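Local coordinates for TudS (Uncultured bacterium, PDB 6Z96), which removes sulfur from thiouracil in a non-redox reaction on a [4Fe-4S] cluster, probably by way of a [4Fe-5S] intermediate, at residues 2-7 with 88-93; 9-14 with 94-99; 82-87 with 126-131. All coordinates share one frame; numbering follows the deposited sequence. Where two conformers were deposited one is given.

Contact 1: residues 2-7 with 88-93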
ATOM      1  N   LYS A   2       7.725   3.024 -20.723  1.00 41.06           N
ATOM      2  CA  LYS A   2       7.637   1.954 -19.735  1.00 40.27           C
ATOM      3  C   LYS A   2       7.709   2.607 -18.350  1.00 38.49           C
ATOM      4  O   LYS A   2       8.787   2.867 -17.814  1.00 39.59           O
ATOM      5  CB  LYS A   2       8.761   0.929 -19.941  1.00 42.30           C
ATOM      6  CG  LYS A   2       8.622   0.172 -21.261  1.00 46.29           C
ATOM      7  N   GLU A   3       6.551   2.924 -17.807  1.00 35.55           N
ATOM      8  CA  GLU A   3       6.450   3.616 -16.533  1.00 32.72           C
ATOM      9  C   GLU A   3       6.691   2.696 -15.330  1.00 29.12           C
ATOM     10  O   GLU A   3       6.583   1.479 -15.436  1.00 28.68           O
ATOM     11  CB  GLU A   3       5.069   4.248 -16.422  1.00 34.44           C
ATOM     12  CG  GLU A   3       4.781   5.255 -17.517  1.00 41.33           C
ATOM     13  CD  GLU A   3       3.603   6.160 -17.221  1.00 48.33           C
ATOM     14  OE1 GLU A   3       2.978   6.003 -16.145  1.00 48.89           O
ATOM     15  OE2 GLU A   3       3.311   7.040 -18.064  1.00 51.27           O
ATOM     16  N   LYS A   4       6.963   3.303 -14.180  1.00 26.64           N
ATOM     17  CA  LYS A   4       7.178   2.569 -12.931  1.00 25.85           C
ATOM     18  C   LYS A   4       5.929   2.609 -12.061  1.00 23.71           C
ATOM     19  O   LYS A   4       5.047   3.439 -12.249  1.00 23.59           O
ATOM     20  CB  LYS A   4       8.329   3.190 -12.133  1.00 28.51           C
ATOM     21  CG  LYS A   4       9.637   3.230 -12.905  1.00 33.03           C
ATOM     22  CD  LYS A   4      10.685   3.856 -12.039  1.00 39.53           C
ATOM     23  CE  LYS A   4      11.967   4.127 -12.790  1.00 45.11           C
ATOM     24  NZ  LYS A   4      12.782   5.146 -12.078  1.00 48.78           N
ATOM     25  N   ILE A   5       5.845   1.669 -11.117  1.00 21.80           N
ATOM     26  CA  ILE A   5       4.755   1.658 -10.160  1.00 21.04           C
ATOM     27  C   ILE A   5       5.351   1.607  -8.756  1.00 20.49           C
ATOM     28  O   ILE A   5       6.496   1.178  -8.584  1.00 20.29           O
ATOM     29  CB  ILE A   5       3.779   0.480 -10.386  1.00 22.47           C
ATOM     30  CG1 ILE A   5       4.400  -0.881 -10.025  1.00 23.87           C
ATOM     31  CG2 ILE A   5       3.195   0.485 -11.817  1.00 24.13           C
ATOM     32  CD1 ILE A   5       3.360  -2.048 -10.033  1.00 26.22           C
ATOM     33  N   ILE A   6       4.537   1.994  -7.759  1.00 19.26           N
ATOM     34  CA  ILE A   6       4.932   1.806  -6.368  1.00 19.60           C
ATOM     35  C   ILE A   6       4.160   0.560  -5.909  1.00 18.47           C
ATOM     36  O   ILE A   6       2.998   0.351  -6.290  1.00 19.18           O
ATOM     37  CB  ILE A   6       4.615   3.064  -5.534  1.00 21.42           C
ATOM     38  CG1 ILE A   6       5.108   2.920  -4.093  1.00 23.52           C
ATOM     39  CG2 ILE A   6       3.147   3.393  -5.539  1.00 22.34           C
ATOM     40  CD1 ILE A   6       5.073   4.272  -3.313  1.00 25.17           C
ATOM     41  N   VAL A   7       4.818  -0.310  -5.111  1.00 17.23           N
ATOM     42  CA  VAL A   7       4.197  -1.561  -4.677  0.80 17.46           C
ATOM     43  C   VAL A   7       4.391  -1.753  -3.193  1.00 17.33           C
ATOM     44  O   VAL A   7       5.504  -1.591  -2.721  1.00 17.92           O
ATOM     45  CB  VAL A   7       4.852  -2.777  -5.396  0.80 18.16           C
ATOM     46  CG1 VAL A   7       4.143  -4.086  -5.046  0.80 18.35           C
ATOM     47  CG2 VAL A   7       4.886  -2.578  -6.912  0.80 18.53           C
ATOM     48  N   LEU A  88       5.651  11.384  -6.629  1.00 25.71           N
ATOM     49  CA  LEU A  88       5.879  12.676  -7.292  1.00 27.58           C
ATOM     50  C   LEU A  88       7.297  12.766  -7.833  1.00 28.74           C
ATOM     51  O   LEU A  88       7.489  13.194  -8.974  1.00 29.95           O
ATOM     52  CB  LEU A  88       5.587  13.839  -6.353  1.00 28.47           C
ATOM     53  CG  LEU A  88       4.139  13.956  -5.879  1.00 31.00           C
ATOM     54  CD1 LEU A  88       3.999  15.065  -4.854  1.00 31.62           C
ATOM     55  CD2 LEU A  88       3.175  14.165  -7.048  1.00 32.44           C
ATOM     56  N   ALA A  89       8.284  12.325  -7.051  1.00 28.71           N
ATOM     57  CA  ALA A  89       9.682  12.390  -7.482  1.00 29.78           C
ATOM     58  C   ALA A  89       9.957  11.502  -8.683  1.00 31.27           C
ATOM     59  O   ALA A  89      10.736  11.880  -9.559  1.00 32.11           O
ATOM     60  CB  ALA A  89      10.606  12.001  -6.333  1.00 29.89           C
ATOM     61  N   GLN A  90       9.369  10.300  -8.698  1.00 31.10           N
ATOM     62  CA  GLN A  90       9.623   9.309  -9.746  1.00 31.47           C
ATOM     63  C   GLN A  90       8.651   9.351 -10.918  1.00 31.57           C
ATOM     64  O   GLN A  90       8.803   8.539 -11.831  1.00 33.13           O
ATOM     65  CB  GLN A  90       9.619   7.883  -9.146  1.00 32.96           C
ATOM     66  CG  GLN A  90      10.737   7.606  -8.141  1.00 37.88           C
ATOM     67  CD  GLN A  90      11.987   7.065  -8.795  1.00 45.55           C
ATOM     68  OE1 GLN A  90      11.959   6.125  -9.572  1.00 48.11           O
ATOM     69  NE2 GLN A  90      13.117   7.645  -8.485  1.00 47.18           N
ATOM     70  N   GLY A  91       7.652  10.230 -10.877  1.00 30.28           N
ATOM     71  CA  GLY A  91       6.640  10.324 -11.923  1.00 30.00           C
ATOM     72  C   GLY A  91       5.712   9.124 -11.978  1.00 29.19           C
ATOM     73  O   GLY A  91       5.235   8.745 -13.045  1.00 30.53           O
ATOM     74  N   ILE A  92       5.435   8.520 -10.828  1.00 25.77           N
ATOM     75  CA  ILE A  92       4.575   7.355 -10.742  1.00 24.59           C
ATOM     76  C   ILE A  92       3.108   7.727 -10.639  1.00 24.31           C
ATOM     77  O   ILE A  92       2.731   8.562  -9.819  1.00 24.90           O
ATOM     78  CB  ILE A  92       5.038   6.491  -9.542  1.00 24.07           C
ATOM     79  CG1 ILE A  92       6.434   5.912  -9.825  1.00 25.58           C
ATOM     80  CG2 ILE A  92       4.024   5.398  -9.216  1.00 24.03           C
ATOM     81  CD1 ILE A  92       7.060   5.141  -8.614  1.00 27.37           C
ATOM     82  N   ARG A  93       2.265   7.079 -11.453  1.00 23.63           N
ATOM     83  CA  ARG A  93       0.841   7.354 -11.425  1.00 23.98           C
ATOM     84  C   ARG A  93      -0.018   6.116 -11.093  1.00 22.00           C
ATOM     85  O   ARG A  93      -1.239   6.211 -11.120  1.00 22.13           O
ATOM     86  CB  ARG A  93       0.389   8.034 -12.743  1.00 28.42           C
ATOM     87  CG  ARG A  93       0.873   7.354 -13.989  1.00 35.63           C
ATOM     88  CD  ARG A  93       1.126   8.322 -15.165  1.00 43.18           C
ATOM     89  NE  ARG A  93      -0.086   8.756 -15.849  1.00 49.34           N
ATOM     90  CZ  ARG A  93      -0.223   8.803 -17.174  1.00 53.21           C
ATOM     91  NH1 ARG A  93      -1.354   9.235 -17.715  1.00 53.76           N
ATOM     92  NH2 ARG A  93       0.765   8.400 -17.967  1.00 53.48           N
TER
HETATM   93  O   HOH W   1       3.446   5.171 -13.344  1.00 28.39           O
HETATM   94  O   HOH W   2       7.194   6.200 -14.079  1.00 40.89           O

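Contact 2: residues 9-14 with 94-99. With SF4 (iron/sulfur cluster), chain C.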
ATOM      1  N   ALA A   9       5.611  -3.200  -0.026  1.00 14.94           N
ATOM      2  CA  ALA A   9       6.794  -4.054   0.095  1.00 15.82           C
ATOM      3  C   ALA A   9       6.464  -5.486   0.486  1.00 16.21           C
ATOM      4  O   ALA A   9       7.156  -6.422   0.047  1.00 17.14           O
ATOM      5  CB  ALA A   9       7.798  -3.440   1.074  1.00 16.43           C
ATOM      6  N   CYS A  10       5.397  -5.679   1.275  1.00 15.29           N
ATOM      7  CA  CYS A  10       5.010  -7.032   1.674  1.00 15.43           C
ATOM      8  C   CYS A  10       4.564  -7.870   0.467  1.00 16.75           C
ATOM      9  O   CYS A  10       4.780  -9.089   0.469  1.00 17.52           O
ATOM     10  CB  CYS A  10       3.936  -7.002   2.750  1.00 16.35           C
ATOM     11  SG  CYS A  10       2.429  -6.124   2.249  1.00 17.24           S
ATOM     12  N   LEU A  11       3.968  -7.232  -0.556  1.00 16.74           N
ATOM     13  CA  LEU A  11       3.536  -7.996  -1.749  1.00 17.15           C
ATOM     14  C   LEU A  11       4.726  -8.525  -2.541  1.00 20.11           C
ATOM     15  O   LEU A  11       4.559  -9.461  -3.329  1.00 21.86           O
ATOM     16  CB  LEU A  11       2.673  -7.121  -2.670  1.00 16.31           C
ATOM     17  CG  LEU A  11       1.321  -6.715  -2.075  1.00 17.92           C
ATOM     18  CD1 LEU A  11       0.583  -5.737  -3.031  1.00 17.85           C
ATOM     19  CD2 LEU A  11       0.426  -7.931  -1.840  1.00 18.83           C
ATOM     20  N   LEU A  12       5.894  -7.916  -2.381  1.00 20.73           N
ATOM     21  CA  LEU A  12       7.143  -8.387  -3.009  1.00 22.73           C
ATOM     22  C   LEU A  12       7.890  -9.418  -2.144  1.00 24.85           C
ATOM     23  O   LEU A  12       8.995  -9.837  -2.518  1.00 27.51           O
ATOM     24  CB  LEU A  12       8.054  -7.210  -3.273  1.00 23.85           C
ATOM     25  CG  LEU A  12       7.487  -6.203  -4.235  1.00 27.35           C
ATOM     26  CD1 LEU A  12       8.395  -5.012  -4.320  1.00 29.36           C
ATOM     27  CD2 LEU A  12       7.289  -6.808  -5.643  1.00 28.41           C
ATOM     28  N   GLY A  13       7.287  -9.848  -1.037  1.00 22.92           N
ATOM     29  CA  GLY A  13       7.868 -10.862  -0.165  1.00 22.46           C
ATOM     30  C   GLY A  13       8.734 -10.318   0.947  1.00 22.17           C
ATOM     31  O   GLY A  13       9.367 -11.099   1.663  1.00 23.34           O
ATOM     32  N   GLN A  14       8.791  -8.978   1.116  1.00 19.87           N
ATOM     33  CA  GLN A  14       9.591  -8.421   2.204  1.00 18.96           C
ATOM     34  C   GLN A  14       8.899  -8.648   3.535  1.00 19.07           C
ATOM     35  O   GLN A  14       7.691  -8.483   3.645  1.00 19.29           O
ATOM     36  CB  GLN A  14       9.882  -6.963   1.955  1.00 19.66           C
ATOM     37  CG  GLN A  14      10.601  -6.747   0.626  1.00 20.95           C
ATOM     38  CD  GLN A  14      11.182  -5.374   0.532  1.00 25.75           C
ATOM     39  OE1 GLN A  14      11.407  -4.706   1.547  1.00 27.43           O
ATOM     40  NE2 GLN A  14      11.498  -4.936  -0.674  1.00 26.96           N
ATOM     41  N   PHE A  94       0.624   4.960 -10.790  1.00 21.42           N
ATOM     42  CA  PHE A  94      -0.078   3.725 -10.437  1.00 21.55           C
ATOM     43  C   PHE A  94       0.552   3.115  -9.181  1.00 20.20           C
ATOM     44  O   PHE A  94       1.773   3.109  -9.046  1.00 20.24           O
ATOM     45  CB  PHE A  94       0.038   2.683 -11.561  1.00 23.40           C
ATOM     46  CG  PHE A  94      -0.525   3.148 -12.885  1.00 25.61           C
ATOM     47  CD1 PHE A  94      -1.883   3.120 -13.124  1.00 27.99           C
ATOM     48  CD2 PHE A  94       0.308   3.618 -13.882  1.00 28.09           C
ATOM     49  CE1 PHE A  94      -2.404   3.556 -14.345  1.00 29.32           C
ATOM     50  CE2 PHE A  94      -0.214   4.040 -15.109  1.00 29.44           C
ATOM     51  CZ  PHE A  94      -1.564   3.988 -15.329  1.00 29.25           C
ATOM     52  N   ALA A  95      -0.292   2.547  -8.308  1.00 19.20           N
ATOM     53  CA  ALA A  95       0.177   1.870  -7.103  1.00 19.06           C
ATOM     54  C   ALA A  95      -0.477   0.510  -6.984  1.00 19.06           C
ATOM     55  O   ALA A  95      -1.654   0.358  -7.293  1.00 20.03           O
ATOM     56  CB  ALA A  95      -0.152   2.703  -5.869  1.00 19.33           C
ATOM     57  N   LEU A  96       0.287  -0.486  -6.531  1.00 17.09           N
ATOM     58  CA  LEU A  96      -0.241  -1.821  -6.262  1.00 17.09           C
ATOM     59  C   LEU A  96      -0.063  -1.987  -4.754  1.00 16.50           C
ATOM     60  O   LEU A  96       1.058  -2.182  -4.286  1.00 16.33           O
ATOM     61  CB  LEU A  96       0.568  -2.885  -7.011  1.00 17.45           C
ATOM     62  CG  LEU A  96       0.303  -4.342  -6.626  1.00 18.40           C
ATOM     63  CD1 LEU A  96      -1.173  -4.700  -6.737  1.00 19.52           C
ATOM     64  CD2 LEU A  96       1.171  -5.295  -7.473  1.00 20.23           C
ATOM     65  N   LEU A  97      -1.161  -1.877  -4.009  1.00 15.91           N
ATOM     66  CA  LEU A  97      -1.087  -1.894  -2.552  1.00 16.22           C
ATOM     67  C   LEU A  97      -1.872  -3.039  -1.952  1.00 17.01           C
ATOM     68  O   LEU A  97      -2.867  -3.478  -2.512  1.00 17.15           O
ATOM     69  CB  LEU A  97      -1.580  -0.548  -1.986  1.00 16.13           C
ATOM     70  CG  LEU A  97      -0.843   0.699  -2.475  1.00 16.66           C
ATOM     71  CD1 LEU A  97      -1.374   1.969  -1.707  1.00 16.44           C
ATOM     72  CD2 LEU A  97       0.682   0.595  -2.284  1.00 18.73           C
ATOM     73  N   LYS A  98      -1.429  -3.509  -0.776  1.00 15.89           N
ATOM     74  CA  LYS A  98      -2.036  -4.654  -0.092  1.00 16.16           C
ATOM     75  C   LYS A  98      -3.452  -4.398   0.435  1.00 17.22           C
ATOM     76  O   LYS A  98      -3.690  -3.503   1.234  1.00 17.40           O
ATOM     77  CB  LYS A  98      -1.101  -5.086   1.071  1.00 16.55           C
ATOM     78  CG  LYS A  98      -1.662  -6.205   1.948  1.00 18.32           C
ATOM     79  CD  LYS A  98      -1.627  -7.545   1.208  1.00 19.97           C
ATOM     80  CE  LYS A  98      -2.441  -8.579   1.970  1.00 21.55           C
ATOM     81  NZ  LYS A  98      -3.906  -8.436   1.703  1.00 21.42           N
ATOM     82  N   GLU A  99      -4.387  -5.270   0.056  1.00 17.66           N
ATOM     83  CA  GLU A  99      -5.777  -5.120   0.474  1.00 17.75           C
ATOM     84  C   GLU A  99      -5.976  -5.325   1.987  1.00 18.54           C
ATOM     85  O   GLU A  99      -5.253  -6.101   2.610  1.00 18.83           O
ATOM     86  CB  GLU A  99      -6.660  -6.111  -0.317  1.00 18.64           C
ATOM     87  CG  GLU A  99      -8.153  -5.883  -0.142  1.00 20.59           C
ATOM     88  CD  GLU A  99      -8.619  -4.496  -0.548  1.00 24.22           C
ATOM     89  OE1 GLU A  99      -8.355  -3.533   0.213  1.00 20.94           O
ATOM     90  OE2 GLU A  99      -9.317  -4.375  -1.584  1.00 26.05           O
TER
HETATM   91 FE1  SF4 C 301       1.505  -3.256   5.915  0.80 16.75          FE
HETATM   92 FE2  SF4 C 301       2.433  -4.231   3.571  0.90 14.54          FE
HETATM   93 FE3  SF4 C 301       3.781  -2.173   4.808  0.90 14.23          FE
HETATM   94 FE4  SF4 C 301       1.354  -1.734   3.596  0.90 14.76          FE
HETATM   95  S1  SF4 C 301       3.359  -2.334   2.600  0.90 14.45           S
HETATM   96  S2  SF4 C 301       2.000  -0.943   5.631  0.90 15.60           S
HETATM   97  S3  SF4 C 301       0.253  -3.714   4.073  0.90 15.91           S
HETATM   98  S4  SF4 C 301       3.517  -4.346   5.560  0.90 15.29           S

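Contact 3: residues 82-87 with 126-131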
ATOM      1  N   LEU A  82       5.159  10.141   2.610  1.00 16.73           N
ATOM      2  CA  LEU A  82       6.401   9.684   1.982  1.00 16.65           C
ATOM      3  C   LEU A  82       6.094   8.844   0.731  1.00 17.31           C
ATOM      4  O   LEU A  82       6.841   8.913  -0.256  1.00 18.32           O
ATOM      5  CB  LEU A  82       7.234   8.896   2.983  1.00 16.48           C
ATOM      6  CG  LEU A  82       7.877   9.780   4.028  1.00 17.69           C
ATOM      7  CD1 LEU A  82       8.444   8.929   5.156  1.00 18.14           C
ATOM      8  CD2 LEU A  82       8.983  10.655   3.403  1.00 19.48           C
ATOM      9  N   ALA A  83       4.990   8.078   0.737  1.00 16.65           N
ATOM     10  CA  ALA A  83       4.600   7.318  -0.470  1.00 17.80           C
ATOM     11  C   ALA A  83       4.271   8.300  -1.603  1.00 18.34           C
ATOM     12  O   ALA A  83       4.734   8.130  -2.728  1.00 18.69           O
ATOM     13  CB  ALA A  83       3.395   6.427  -0.183  1.00 18.36           C
ATOM     14  N   LEU A  84       3.534   9.357  -1.276  1.00 18.27           N
ATOM     15  CA  LEU A  84       3.196  10.391  -2.261  1.00 19.67           C
ATOM     16  C   LEU A  84       4.474  11.070  -2.769  1.00 20.67           C
ATOM     17  O   LEU A  84       4.611  11.281  -3.970  1.00 21.41           O
ATOM     18  CB  LEU A  84       2.261  11.431  -1.620  1.00 19.74           C
ATOM     19  CG  LEU A  84       1.921  12.608  -2.526  1.00 22.01           C
ATOM     20  CD1 LEU A  84       1.131  12.143  -3.726  1.00 22.20           C
ATOM     21  CD2 LEU A  84       1.148  13.674  -1.779  1.00 22.18           C
ATOM     22  N   GLY A  85       5.407  11.374  -1.864  1.00 20.57           N
ATOM     23  CA  GLY A  85       6.670  12.009  -2.238  1.00 21.10           C
ATOM     24  C   GLY A  85       7.472  11.171  -3.203  1.00 22.18           C
ATOM     25  O   GLY A  85       8.066  11.716  -4.141  1.00 23.22           O
ATOM     26  N   LEU A  86       7.490   9.840  -2.998  1.00 21.08           N
ATOM     27  CA  LEU A  86       8.213   8.954  -3.898  1.00 22.08           C
ATOM     28  C   LEU A  86       7.532   8.954  -5.274  1.00 22.81           C
ATOM     29  O   LEU A  86       8.213   9.020  -6.303  1.00 23.83           O
ATOM     30  CB  LEU A  86       8.258   7.535  -3.310  1.00 22.90           C
ATOM     31  CG  LEU A  86       8.918   6.488  -4.168  1.00 27.11           C
ATOM     32  CD1 LEU A  86      10.388   6.791  -4.323  1.00 27.60           C
ATOM     33  CD2 LEU A  86       8.734   5.101  -3.583  1.00 28.62           C
ATOM     34  N   CYS A  87       6.192   8.914  -5.290  1.00 22.16           N
ATOM     35  CA  CYS A  87       5.458   8.946  -6.569  1.00 22.39           C
ATOM     36  C   CYS A  87       5.712  10.244  -7.319  1.00 24.53           C
ATOM     37  O   CYS A  87       5.921  10.201  -8.528  1.00 25.88           O
ATOM     38  CB  CYS A  87       3.969   8.744  -6.346  1.00 21.74           C
ATOM     39  SG  CYS A  87       3.539   7.067  -5.816  1.00 20.28           S
ATOM     40  N   THR A 126      -3.520   4.738   0.605  1.00 15.40           N
ATOM     41  CA  THR A 126      -4.401   4.701  -0.567  1.00 15.32           C
ATOM     42  C   THR A 126      -5.232   5.975  -0.703  1.00 16.29           C
ATOM     43  O   THR A 126      -5.281   6.567  -1.787  1.00 17.11           O
ATOM     44  CB  THR A 126      -5.326   3.515  -0.440  1.00 16.06           C
ATOM     45  OG1 THR A 126      -4.518   2.345  -0.502  1.00 16.98           O
ATOM     46  CG2 THR A 126      -6.413   3.504  -1.555  1.00 16.80           C
ATOM     47  N   ALA A 127      -5.810   6.442   0.408  1.00 15.85           N
ATOM     48  CA  ALA A 127      -6.633   7.661   0.358  1.00 17.02           C
ATOM     49  C   ALA A 127      -5.836   8.865  -0.122  1.00 17.75           C
ATOM     50  O   ALA A 127      -6.339   9.631  -0.961  1.00 18.59           O
ATOM     51  CB  ALA A 127      -7.227   7.935   1.738  1.00 17.94           C
ATOM     52  N   LEU A 128      -4.600   9.033   0.378  1.00 16.13           N
ATOM     53  CA  LEU A 128      -3.797  10.189   0.000  1.00 16.43           C
ATOM     54  C   LEU A 128      -3.374  10.092  -1.449  1.00 17.25           C
ATOM     55  O   LEU A 128      -3.472  11.075  -2.196  1.00 18.16           O
ATOM     56  CB  LEU A 128      -2.583  10.344   0.934  1.00 16.44           C
ATOM     57  CG  LEU A 128      -1.730  11.570   0.637  1.00 18.18           C
ATOM     58  CD1 LEU A 128      -2.516  12.841   0.925  1.00 19.28           C
ATOM     59  CD2 LEU A 128      -0.480  11.574   1.484  1.00 19.13           C
ATOM     60  N   LEU A 129      -2.946   8.898  -1.897  1.00 16.04           N
ATOM     61  CA  LEU A 129      -2.530   8.745  -3.298  1.00 16.58           C
ATOM     62  C   LEU A 129      -3.698   9.006  -4.243  1.00 17.87           C
ATOM     63  O   LEU A 129      -3.518   9.730  -5.231  1.00 18.59           O
ATOM     64  CB  LEU A 129      -1.960   7.340  -3.557  1.00 16.78           C
ATOM     65  CG  LEU A 129      -0.709   6.989  -2.732  1.00 18.85           C
ATOM     66  CD1 LEU A 129      -0.199   5.607  -3.109  1.00 19.65           C
ATOM     67  CD2 LEU A 129       0.415   8.008  -2.971  1.00 20.23           C
ATOM     68  N   ARG A 130      -4.889   8.473  -3.921  1.00 18.02           N
ATOM     69  CA  ARG A 130      -6.069   8.696  -4.788  1.00 19.17           C
ATOM     70  C   ARG A 130      -6.442  10.181  -4.852  1.00 20.90           C
ATOM     71  O   ARG A 130      -6.817  10.669  -5.916  1.00 22.03           O
ATOM     72  CB  ARG A 130      -7.258   7.852  -4.314  1.00 19.29           C
ATOM     73  CG  ARG A 130      -7.073   6.392  -4.709  1.00 19.55           C
ATOM     74  CD  ARG A 130      -8.241   5.530  -4.264  1.00 20.25           C
ATOM     75  NE  ARG A 130      -8.187   4.217  -4.907  1.00 20.81           N
ATOM     76  CZ  ARG A 130      -8.807   3.135  -4.449  1.00 21.65           C
ATOM     77  NH1 ARG A 130      -9.512   3.191  -3.322  1.00 21.10           N
ATOM     78  NH2 ARG A 130      -8.696   1.977  -5.094  1.00 21.51           N
ATOM     79  N   ARG A 131      -6.322  10.894  -3.728  0.70 20.11           N
ATOM     80  CA  ARG A 131      -6.592  12.341  -3.627  0.70 21.52           C
ATOM     81  C   ARG A 131      -5.648  13.162  -4.518  0.70 22.06           C
ATOM     82  O   ARG A 131      -5.983  14.292  -4.914  0.70 22.93           O
ATOM     83  CB  ARG A 131      -6.421  12.718  -2.156  0.70 23.79           C
ATOM     84  CG  ARG A 131      -6.545  14.130  -1.765  0.70 28.41           C
ATOM     85  CD  ARG A 131      -6.688  14.199  -0.237  0.70 32.18           C
ATOM     86  NE  ARG A 131      -6.463  15.576   0.191  0.70 35.44           N
ATOM     87  CZ  ARG A 131      -7.412  16.505   0.246  0.70 37.00           C
ATOM     88  NH1 ARG A 131      -8.667  16.202  -0.063  0.70 36.60           N
ATOM     89  NH2 ARG A 131      -7.114  17.741   0.617  0.70 35.34           N
TER

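Contact 1: residues 2-7 with 88-93
Ile92 points into the backbone of residues 4-6 and meets it with nearly every carbon of its side chain. CB comes near Lys4 O. CG1, which lies anti to the carbonyl carbon (chi1 -67°), rests against the same oxygen, with Ile92 CG1 to Lys4 O at 3.7 Å. The branch methyl spans the backbone from Lys4 O to Ile6, Ile92 CG2 lying 3.7 Å from Ile6 N and also touching the CG2 methyl of Ile6. At the tip, Ile92 CD1 ends on the carbonyl of Ile5, 3.9 Å from Ile5 C. Ile92 follows directly on the end of helix 73-90, which is closed by a Schellman motif at Gly91. The chain then turns into strand 94-96, the neighbour of strand 5-8 in the parallel sheet. Polar pairs flank the isoleucine. The extended chain of Lys4 carries NZ to Gln90 OE1, at 2.8 Å and tilted from the carbonyl plane. Glu3 OE2 uses its syn lone pair to form a salt bridge with Arg93 NH2 (2.9 Å), lying at the guanidinium edge and close to its plane, although the carboxylate is turned 35° against it. Glu3 OE1 instead takes a hydrogen from a water, 3.0 Å away, that also donates to Lys4 O (2.6 Å) and accepts from Arg93 N, tying both backbones to the carboxylate.

Contact 2: residues 9-14 with 94-99
The iron-sulfur site sits in loops that follow parallel strands of the sheet, and this contact joins two of them, the turn after strand 5-8 and the chain leaving strand 94-96. Cys10 SG binds FE2 of the cluster at 2.3 Å; its first torsion (58°) places the sulfur between backbone N and carbonyl carbon. Lys98 flanks this ligand with aliphatic carbon, its CB lying 3.9 Å from Cys10 SG and 3.6 Å from the cluster sulfide S3. Beyond CG the lysine bends away, and Lys98 NZ donates to Glu99 O at 2.8 Å while forming a salt bridge with Glu139. Leu11 supplies the apolar half. Its CD2 meets Lys98 CD at 3.7 Å, the two side chains crossing at about a right angle, while its CD1 touches Leu96 CG (3.9 Å) and the backbone of Leu96 and Leu97. Within the turn, Ala9 O accepts from Leu12 N and Gln14 N, which approach opposite faces of its plane. Cys43 and Cys104 also line the cluster pocket. Around the contact, Leu96 packs on Leu142 and Leu145 of helix 142-151, whereas Leu97 turns to helix 124-131 and to Val136 in strand 135-137.

Contact 3: residues 82-87 with 126-131
Leu129 pushes one methyl, CD2, into a shallow hollow on helix 73-90 made by Ala83, Leu84 and Cys87. The floor of the hollow is backbone: Leu129 CD2 comes to 3.7 Å from Leu84 CA and 4.1 Å from Ala83 C. Three side chains form its walls, Leu129 CD2 lying 4.4 Å from Ala83 CB, 4.1 Å from Leu84 CB and 4.3 Å from Cys87 SG. Ala83 and Cys87 have short side chains, which probably helps the single methyl to come down on the helix backbone. The fit works in the other direction as well. Leu84 CB is itself a bump, wedged between two methyls of the facing helix, since Leu128 CD2 also lies 4.1 Å from Leu84 CB. Both segments belong to helices that pack on the same face of the four-stranded parallel sheet of this alpha/beta fold; segments 82-87 and 126-131 run in broadly the same direction, their axes 9.6 Å apart at closest approach and crossing at -38°. Leu129 joins this helix pair to the sheet beneath it. Its CD1 continues the chain anti to CA (chi2 -178°) and reaches Ala95 and Leu97, while CD2 branches off towards residues 82-87. Cys87 and Ala83 likewise border the sheet, touching Ile6 and Phe42 respectively. At the outer side of the seam Leu128 flanks Leu84 with its CD2 methyl, its CG swung anti to the backbone N (chi1 -177°), and Leu84 extends on to His132. No hydrogen bond passes between the two segments. The polar fastening of helix 124-131 points to other neighbours: Arg130 forms a salt bridge with Glu122 and bonds to Val136 O, and Thr126 OG1 bonds to Gly105 O.

Overall arrangement
Contacts 1 and 3 share helix 73-90, the first using its C-terminal end and the second its flank, and Ile6 of contact 1 connects them by packing on Cys87 and Leu86 of contact 3. Contacts 1 and 2 share the parallel sheet, where the backbone of Ile6 is hydrogen-bonded to Phe94 and Leu96 of the neighbouring strand. Contact 1 is the one nearest the surface, and its apolar centre is accordingly edged with a salt bridge, an amide-ammonium bond and water. Contacts 2 and 3 are buried and have no hydrogen bonds between their segments. Contact 3 is wholly apolar packing between helices, whereas contact 2 combines apolar packing with cysteine ligation of the cluster.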